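Long-range contacts in glycerol-3-phosphate dehydrogenase [NAD(+)] (Dunaliella salina, PDB 6IUY), which probably interconverts sn-glycerol 3-phosphate and dihydroxyacetone phosphate with NAD, and joins this activity to a magnesium-binding phosphatase domain, the pair converting dihydroxyacetone phosphate directly to glycerol: residues E423-Y428 against N449-V454; F135-L140 against C155-W160; I225-V230 against W242-Y247. All blocks are in the same frame, centred on the assembly; numbering follows the deposited sequence.

The three contacts divide between the two enzymatic halves of the chain. Interactions 2 and 3 come first in sequence, in that order, and both belong to the haloacid dehalogenase-like part built on a six-stranded parallel sheet. Interaction 2 lies next to the outermost strand 153-154 and interaction 3 joins strand 223-227 to the other outermost strand, 242-244, which puts their centres about 25 Å apart. Interaction 1 follows in the dehydrogenase half, at the edge of the NAD-binding sheet, with its centre about 41 Å from that of interaction 2 and about 39 Å from that of interaction 3. No two touch: two lie toward opposite edges of one sheet, the third in the other domain.

Interaction 1 (E423-Y428 against N449-V454); sequences EAVIAY and NLLADV
Parallel beta pairing joins Glu423-Tyr428 to Asn449-Val454 in a beta-alpha-beta unit at the edge of the mixed sheet of the NAD-binding, Rossmann-type half; helix 431-441 makes the crossover. The evidence is a ladder of four backbone hydrogen bonds. Asn449 N donates to Ala424 O at 3.1 Å, Ile426 N to Asn449 O at 2.9 Å, and Leu451 N to Ile426 O at 3.1 Å. The last, Tyr428 N to Leu451 O at 3.1 Å, extends the pairing past the end of the first strand. A 31° angle between the strand directions gives the pair a marked twist.

Ile426 and Leu450 lie side by side on the face that meets helix 431-441, where Ile426 packs on Trp437 and Phe441. Strand 404-408 flanks Glu423-Tyr428 on its other edge, so 446-451 is the outer strand. On the ladder's N-terminal side the side chain of Ala424 is about 6 Å from that of Trp267, an NAD-binding residue.

Tyr428 holds its ring carbon CG between its own backbone N and carbonyl carbon (chi1 52°), which brings the ring over Leu451 and Ala452. Leu451 O and Ala452 CA lie over one ring face, the latter in a CH-pi contact 4.2 Å from the centroid, while Leu450 CB meets the edge. Beyond, Asp453 caps helix 454-477 through OD1 on Gly456 N, with OD2 bonded to Thr510 OG1 and to the backbone N of Arg507. On the face of Val425 and Leu451, the methyl CD2 of Leu451 sits 3.7 Å from both CG1 and CG2 of Val425.

Interaction 2 (F135-L140 against C155-W160); sequences FREMAL and CNTMSW
Cys155, Arg136 and Glu137 bury the most surface where the first turn of helix 136-145 meets the loop leaving the edge strand 153-154 of the haloacid dehalogenase-like fold. Phe135 occupies the N-cap position of that helix. The side chain of Cys155 is about 7 Å from that of the magnesium ligand Asp43, so the contact lies near the metal ligands without reaching the magnesium itself.

Cys155 has its sulfur anti to its backbone N (chi1 -165°), which carries SG onto the start of the helix, 3.5 Å from Arg136 N and beside the carbonyl carbon of Phe135. Arg136 runs past the Cys155 carbonyl with an extended chain. Its NH1 donates to Cys155 O at 3.0 Å, within the carbonyl plane and on a lone pair, and the oxygen lies at the edge of the guanidinium, tilted 16° from its plane. Val153 O takes another bond from NH1, and Ala150 O a weak one from NH2, so the carbonyls of Cys155 and Val153, with weak help from Ala150, probably limit the rotation of the group. Midway along, CD of Arg136 packs 3.4 Å from CG2 of Thr157. The backbone of Arg136 joins in as well, its N bonding to Asn156 O at 2.9 Å from above the carbonyl plane.

Glu137 folds at chi2 (86°) and turns its carboxylate onto the backbone of Met158. Glu137 OE2 is 3.0 Å and Glu137 OE1 3.2 Å from Met158 N, each using its syn lone pair. OE2 also accepts a weak, bent bond from Trp160 NE1, reaching the indole at its edge. Next to this, Met158 makes a Met-aromatic contact with Phe135: SD stands above the ring face, 4.7 Å from the centroid.

Interaction 3 (I225-V230 against W242-Y247); sequences ICFGGV and WFVRSY
Phe227 and Tyr247 form an offset stack, with centroids 4.0 Å apart and planes only 8° from parallel. The opposite face of the Phe227 ring is covered near its rim by Gly229 N, while Val244 CG2 comes to the ring edge, 3.6 Å from Phe227 CD1. Trp242 has Val244 CG1 over one face of its indole, and Ile225 CD1 approaches obliquely, 3.5 Å from Trp242 CE3. The Phe243 ring takes the sulfur of Cys226 at its edge, with SG 5.2 Å from the centroid, and its CE1 lies 3.7 Å from Gly228 CA. Elsewhere on that edge, Phe243 CE2 meets the face of the Arg245 guanidinium, over its centre.

The rings sit on both faces of a parallel beta pair, Trp242 and Phe227 on one and Phe243 on the other, within a beta-alpha-beta unit of the haloacid dehalogenase-like fold. Cys226 N donates to Trp242 O at 2.8 Å, Val244 N to Cys226 O at 3.0 Å, and Gly228 N to Val244 O at 3.0 Å. Val244 has an unusual, nearly eclipsed chi1 of -18° that points one methyl at Ile225 CG2 and the other at Phe227.

The hydroxyl of Tyr247 lies over the CG end of the Phe227 ring and bonds Thr45 O, just after the magnesium ligands Asp41 and Asp43 in sequence. A leucine here would probably leave one face of Phe227 without its flat partner and Thr45 O without that bond.

Strand 242-244 is outermost in the sheet, whereas 223-227 pairs on its other side with 201-205, next to the magnesium ligand Asp206. Helix 234-238 connects the two strands. Helix 247-251 covers Ile225, Trp242 and Val244, and helix 114-123 packs against Tyr247.

Interaction 1 (E423-Y428 against N449-V454)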
# COMPACT_ATOMS: atom_id res chain seq x y z
N GLU A 423 2.24 -14.43 7.51
CA GLU A 423 1.88 -13.31 8.36
C GLU A 423 0.44 -12.93 8.13
O GLU A 423 -0.17 -13.30 7.12
CB GLU A 423 2.83 -12.10 8.14
CG GLU A 423 3.01 -11.67 6.70
CD GLU A 423 4.04 -10.53 6.50
OE1 GLU A 423 5.18 -10.62 7.00
OE2 GLU A 423 3.71 -9.55 5.80
N ALA A 424 -0.14 -12.22 9.08
CA ALA A 424 -1.50 -11.74 8.92
C ALA A 424 -1.73 -10.50 9.75
O ALA A 424 -1.01 -10.24 10.70
CB ALA A 424 -2.51 -12.82 9.34
N VAL A 425 -2.75 -9.75 9.38
CA VAL A 425 -3.23 -8.63 10.17
C VAL A 425 -4.37 -9.10 11.07
O VAL A 425 -5.24 -9.84 10.60
CB VAL A 425 -3.78 -7.50 9.27
CG1 VAL A 425 -4.78 -6.66 10.04
CG2 VAL A 425 -2.65 -6.65 8.67
N ILE A 426 -4.38 -8.69 12.33
CA ILE A 426 -5.60 -8.81 13.12
C ILE A 426 -6.13 -7.42 13.39
O ILE A 426 -5.48 -6.62 14.04
CB ILE A 426 -5.38 -9.57 14.45
CG1 ILE A 426 -5.39 -11.08 14.19
CG2 ILE A 426 -6.47 -9.20 15.45
CD1 ILE A 426 -5.25 -11.96 15.44
N ALA A 427 -7.31 -7.12 12.86
CA ALA A 427 -7.93 -5.83 13.07
C ALA A 427 -8.92 -5.94 14.21
O ALA A 427 -9.94 -6.61 14.08
CB ALA A 427 -8.60 -5.35 11.81
N TYR A 428 -8.62 -5.27 15.33
CA TYR A 428 -9.37 -5.47 16.57
C TYR A 428 -10.55 -4.54 16.70
O TYR A 428 -10.52 -3.39 16.24
CB TYR A 428 -8.44 -5.32 17.79
CG TYR A 428 -7.62 -4.04 17.84
CD1 TYR A 428 -8.23 -2.81 18.09
CD2 TYR A 428 -6.24 -4.06 17.65
CE1 TYR A 428 -7.48 -1.64 18.14
CE2 TYR A 428 -5.49 -2.90 17.71
CZ TYR A 428 -6.11 -1.70 17.96
OH TYR A 428 -5.36 -0.55 18.00
N ASN A 449 0.20 -8.70 13.08
CA ASN A 449 0.29 -7.26 13.13
C ASN A 449 -1.07 -6.69 13.55
O ASN A 449 -2.08 -6.94 12.87
CB ASN A 449 0.72 -6.74 11.75
CG ASN A 449 0.77 -5.23 11.67
OD1 ASN A 449 0.96 -4.54 12.67
ND2 ASN A 449 0.61 -4.71 10.45
N LEU A 450 -1.12 -5.92 14.64
CA LEU A 450 -2.39 -5.36 15.12
C LEU A 450 -2.72 -4.02 14.47
O LEU A 450 -1.87 -3.15 14.35
CB LEU A 450 -2.40 -5.20 16.65
CG LEU A 450 -2.38 -6.46 17.51
CD1 LEU A 450 -2.41 -6.10 18.99
CD2 LEU A 450 -3.53 -7.41 17.19
N LEU A 451 -3.97 -3.88 14.07
CA LEU A 451 -4.40 -2.72 13.33
C LEU A 451 -5.75 -2.36 13.88
O LEU A 451 -6.50 -3.25 14.27
CB LEU A 451 -4.51 -3.01 11.84
CG LEU A 451 -3.43 -2.54 10.90
CD1 LEU A 451 -2.09 -2.95 11.43
CD2 LEU A 451 -3.67 -3.15 9.53
N ALA A 452 -6.08 -1.07 13.90
CA ALA A 452 -7.40 -0.68 14.35
C ALA A 452 -8.43 -0.71 13.22
O ALA A 452 -9.64 -0.73 13.49
CB ALA A 452 -7.34 0.69 14.98
N ASP A 453 -7.97 -0.74 11.96
CA ASP A 453 -8.87 -0.57 10.80
C ASP A 453 -9.63 -1.84 10.39
O ASP A 453 -9.30 -2.48 9.38
CB ASP A 453 -8.07 -0.06 9.57
CG ASP A 453 -8.98 0.33 8.40
OD1 ASP A 453 -10.22 0.14 8.50
OD2 ASP A 453 -8.47 0.82 7.37
N VAL A 454 -10.68 -2.19 11.14
CA VAL A 454 -11.43 -3.41 10.84
C VAL A 454 -12.17 -3.32 9.49
O VAL A 454 -12.19 -4.28 8.72
CB VAL A 454 -12.46 -3.76 11.96
CG1 VAL A 454 -13.43 -4.84 11.47
CG2 VAL A 454 -11.76 -4.23 13.23

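Interaction 2 (F135-L140 against C155-W160)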
# COMPACT_ATOMS: atom_id res chain seq x y z
N PHE A 135 10.23 3.13 50.76
CA PHE A 135 11.42 3.59 50.08
C PHE A 135 11.59 2.94 48.70
O PHE A 135 11.49 1.72 48.56
CB PHE A 135 12.66 3.31 50.94
CG PHE A 135 12.59 3.92 52.31
CD1 PHE A 135 12.44 5.29 52.47
CD2 PHE A 135 12.69 3.12 53.44
CE1 PHE A 135 12.38 5.85 53.74
CE2 PHE A 135 12.63 3.68 54.71
CZ PHE A 135 12.48 5.05 54.85
N ARG A 136 11.87 3.78 47.70
CA ARG A 136 12.11 3.31 46.33
C ARG A 136 13.25 2.31 46.31
O ARG A 136 13.17 1.29 45.63
CB ARG A 136 12.43 4.49 45.41
CG ARG A 136 12.47 4.14 43.92
CD ARG A 136 12.54 5.39 43.04
NE ARG A 136 12.23 5.11 41.64
CZ ARG A 136 11.00 4.88 41.17
NH1 ARG A 136 9.97 4.90 41.98
NH2 ARG A 136 10.81 4.62 39.87
N GLU A 137 14.29 2.60 47.07
CA GLU A 137 15.48 1.75 47.11
C GLU A 137 15.15 0.31 47.51
O GLU A 137 15.97 -0.60 47.33
CB GLU A 137 16.51 2.34 48.09
CG GLU A 137 17.08 3.69 47.67
CD GLU A 137 16.23 4.86 48.13
OE1 GLU A 137 15.16 4.63 48.73
OE2 GLU A 137 16.63 6.02 47.89
N MET A 138 13.95 0.11 48.05
CA MET A 138 13.52 -1.22 48.49
C MET A 138 12.57 -1.87 47.48
O MET A 138 12.53 -3.10 47.34
CB MET A 138 12.84 -1.12 49.85
CG MET A 138 13.60 -0.29 50.87
SD MET A 138 15.07 -1.13 51.47
CE MET A 138 14.30 -2.60 52.12
N ALA A 139 11.79 -1.03 46.80
CA ALA A 139 10.77 -1.51 45.87
C ALA A 139 11.37 -1.91 44.53
O ALA A 139 10.79 -2.74 43.83
CB ALA A 139 9.70 -0.45 45.66
N LEU A 140 12.53 -1.34 44.18
CA LEU A 140 13.07 -1.54 42.83
C LEU A 140 13.64 -2.94 42.64
O LEU A 140 13.52 -3.50 41.56
CB LEU A 140 14.13 -0.48 42.50
CG LEU A 140 13.53 0.89 42.16
CD1 LEU A 140 14.59 1.90 41.74
CD2 LEU A 140 12.49 0.74 41.06
N CYS A 155 6.92 5.40 43.90
CA CYS A 155 7.52 5.30 45.23
C CYS A 155 8.68 6.28 45.41
O CYS A 155 9.65 6.21 44.66
CB CYS A 155 8.02 3.87 45.46
SG CYS A 155 8.41 3.45 47.20
N ASN A 156 8.59 7.17 46.40
CA ASN A 156 9.66 8.15 46.68
C ASN A 156 10.95 7.52 47.16
O ASN A 156 10.94 6.51 47.86
CB ASN A 156 9.21 9.18 47.71
CG ASN A 156 8.20 10.14 47.16
OD1 ASN A 156 8.44 10.79 46.14
ND2 ASN A 156 7.04 10.24 47.81
N THR A 157 12.06 8.14 46.77
CA THR A 157 13.38 7.73 47.22
C THR A 157 13.67 8.30 48.61
O THR A 157 13.00 9.24 49.05
CB THR A 157 14.48 8.20 46.25
OG1 THR A 157 14.40 9.62 46.10
CG2 THR A 157 14.33 7.55 44.89
N MET A 158 14.66 7.74 49.28
CA MET A 158 15.22 8.40 50.45
C MET A 158 15.87 9.68 49.94
O MET A 158 16.15 9.78 48.74
CB MET A 158 16.24 7.52 51.18
CG MET A 158 15.67 6.27 51.81
SD MET A 158 16.99 5.15 52.33
CE MET A 158 18.17 6.36 52.94
N SER A 159 16.09 10.65 50.82
CA SER A 159 16.75 11.88 50.40
C SER A 159 18.26 11.69 50.49
O SER A 159 18.85 11.70 51.57
CB SER A 159 16.29 13.06 51.26
OG SER A 159 14.87 13.08 51.36
N TRP A 160 18.88 11.48 49.35
CA TRP A 160 20.32 11.27 49.31
C TRP A 160 21.02 12.53 48.84
O TRP A 160 20.59 13.17 47.89
CB TRP A 160 20.69 10.10 48.39
CG TRP A 160 20.38 8.75 48.93
CD1 TRP A 160 19.35 7.93 48.56
CD2 TRP A 160 21.10 8.05 49.95
NE1 TRP A 160 19.38 6.77 49.29
CE2 TRP A 160 20.45 6.82 50.15
CE3 TRP A 160 22.23 8.36 50.72
CZ2 TRP A 160 20.90 5.88 51.09
CZ3 TRP A 160 22.66 7.43 51.65
CH2 TRP A 160 22.00 6.21 51.82

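Interaction 3 (I225-V230 against W242-Y247)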
# COMPACT_ATOMS: atom_id res chain seq x y z
N ILE A 225 -8.96 -4.52 46.63
CA ILE A 225 -8.91 -5.87 47.16
C ILE A 225 -7.92 -5.85 48.31
O ILE A 225 -6.74 -5.50 48.12
CB ILE A 225 -8.46 -6.90 46.11
CG1 ILE A 225 -9.52 -7.06 45.01
CG2 ILE A 225 -8.14 -8.24 46.77
CD1 ILE A 225 -9.07 -7.88 43.83
N CYS A 226 -8.39 -6.19 49.51
CA CYS A 226 -7.51 -6.17 50.67
C CYS A 226 -6.88 -7.53 50.86
O CYS A 226 -7.58 -8.55 50.94
CB CYS A 226 -8.27 -5.75 51.93
SG CYS A 226 -7.30 -5.99 53.45
N PHE A 227 -5.56 -7.55 50.92
CA PHE A 227 -4.82 -8.79 51.14
C PHE A 227 -4.32 -8.90 52.58
O PHE A 227 -3.33 -8.28 52.96
CB PHE A 227 -3.64 -8.87 50.17
CG PHE A 227 -2.82 -10.10 50.33
CD1 PHE A 227 -3.20 -11.29 49.72
CD2 PHE A 227 -1.66 -10.08 51.08
CE1 PHE A 227 -2.43 -12.42 49.86
CE2 PHE A 227 -0.88 -11.20 51.23
CZ PHE A 227 -1.26 -12.38 50.62
N GLY A 228 -5.01 -9.72 53.36
CA GLY A 228 -4.67 -9.94 54.75
C GLY A 228 -3.91 -11.24 54.97
O GLY A 228 -4.01 -11.85 56.04
N GLY A 229 -3.16 -11.67 53.96
CA GLY A 229 -2.37 -12.88 54.07
C GLY A 229 -1.28 -12.73 55.12
O GLY A 229 -0.95 -13.69 55.81
N VAL A 230 -0.72 -11.53 55.22
CA VAL A 230 0.34 -11.26 56.19
C VAL A 230 -0.21 -10.57 57.45
O VAL A 230 -0.11 -11.12 58.55
CB VAL A 230 1.45 -10.38 55.58
CG1 VAL A 230 2.23 -9.66 56.66
CG2 VAL A 230 2.38 -11.22 54.71
N TRP A 242 -13.14 -6.60 48.51
CA TRP A 242 -12.90 -8.03 48.45
C TRP A 242 -11.73 -8.33 49.38
O TRP A 242 -10.67 -7.72 49.27
CB TRP A 242 -12.60 -8.44 46.99
CG TRP A 242 -12.40 -9.91 46.75
CD1 TRP A 242 -12.50 -10.91 47.67
CD2 TRP A 242 -12.06 -10.53 45.51
NE1 TRP A 242 -12.24 -12.13 47.07
CE2 TRP A 242 -11.97 -11.92 45.75
CE3 TRP A 242 -11.83 -10.06 44.21
CZ2 TRP A 242 -11.65 -12.83 44.74
CZ3 TRP A 242 -11.51 -10.96 43.22
CH2 TRP A 242 -11.43 -12.33 43.49
N PHE A 243 -11.94 -9.24 50.33
CA PHE A 243 -10.88 -9.60 51.27
C PHE A 243 -10.37 -11.00 50.97
O PHE A 243 -11.16 -11.94 50.87
CB PHE A 243 -11.38 -9.51 52.72
CG PHE A 243 -10.39 -10.03 53.73
CD1 PHE A 243 -9.27 -9.28 54.06
CD2 PHE A 243 -10.57 -11.26 54.32
CE1 PHE A 243 -8.35 -9.76 54.98
CE2 PHE A 243 -9.65 -11.74 55.24
CZ PHE A 243 -8.54 -10.99 55.57
N VAL A 244 -9.06 -11.14 50.84
CA VAL A 244 -8.48 -12.44 50.53
C VAL A 244 -7.30 -12.75 51.43
O VAL A 244 -6.63 -11.85 51.93
CB VAL A 244 -8.03 -12.53 49.04
CG1 VAL A 244 -8.69 -11.44 48.20
CG2 VAL A 244 -6.51 -12.44 48.93
N ARG A 245 -7.06 -14.05 51.63
CA ARG A 245 -6.00 -14.51 52.52
C ARG A 245 -4.88 -15.16 51.72
O ARG A 245 -3.70 -15.10 52.10
CB ARG A 245 -6.55 -15.49 53.55
CG ARG A 245 -7.38 -14.83 54.64
CD ARG A 245 -7.75 -15.82 55.74
NE ARG A 245 -8.30 -15.15 56.92
CZ ARG A 245 -9.58 -14.82 57.08
NH1 ARG A 245 -10.46 -15.10 56.12
NH2 ARG A 245 -9.98 -14.21 58.19
N SER A 246 -5.25 -15.78 50.60
CA SER A 246 -4.28 -16.38 49.69
C SER A 246 -4.35 -15.74 48.30
O SER A 246 -5.40 -15.24 47.88
CB SER A 246 -4.51 -17.89 49.59
OG SER A 246 -3.51 -18.50 48.80
N TYR A 247 -3.23 -15.77 47.58
CA TYR A 247 -3.22 -15.24 46.23
C TYR A 247 -3.83 -16.22 45.24
O TYR A 247 -4.24 -15.83 44.15
CB TYR A 247 -1.80 -14.84 45.80
CG TYR A 247 -1.46 -13.44 46.25
CD1 TYR A 247 -2.38 -12.41 46.08
CD2 TYR A 247 -0.26 -13.16 46.88
CE1 TYR A 247 -2.09 -11.13 46.50
CE2 TYR A 247 0.03 -11.89 47.30
CZ TYR A 247 -0.89 -10.87 47.12
OH TYR A 247 -0.60 -9.60 47.55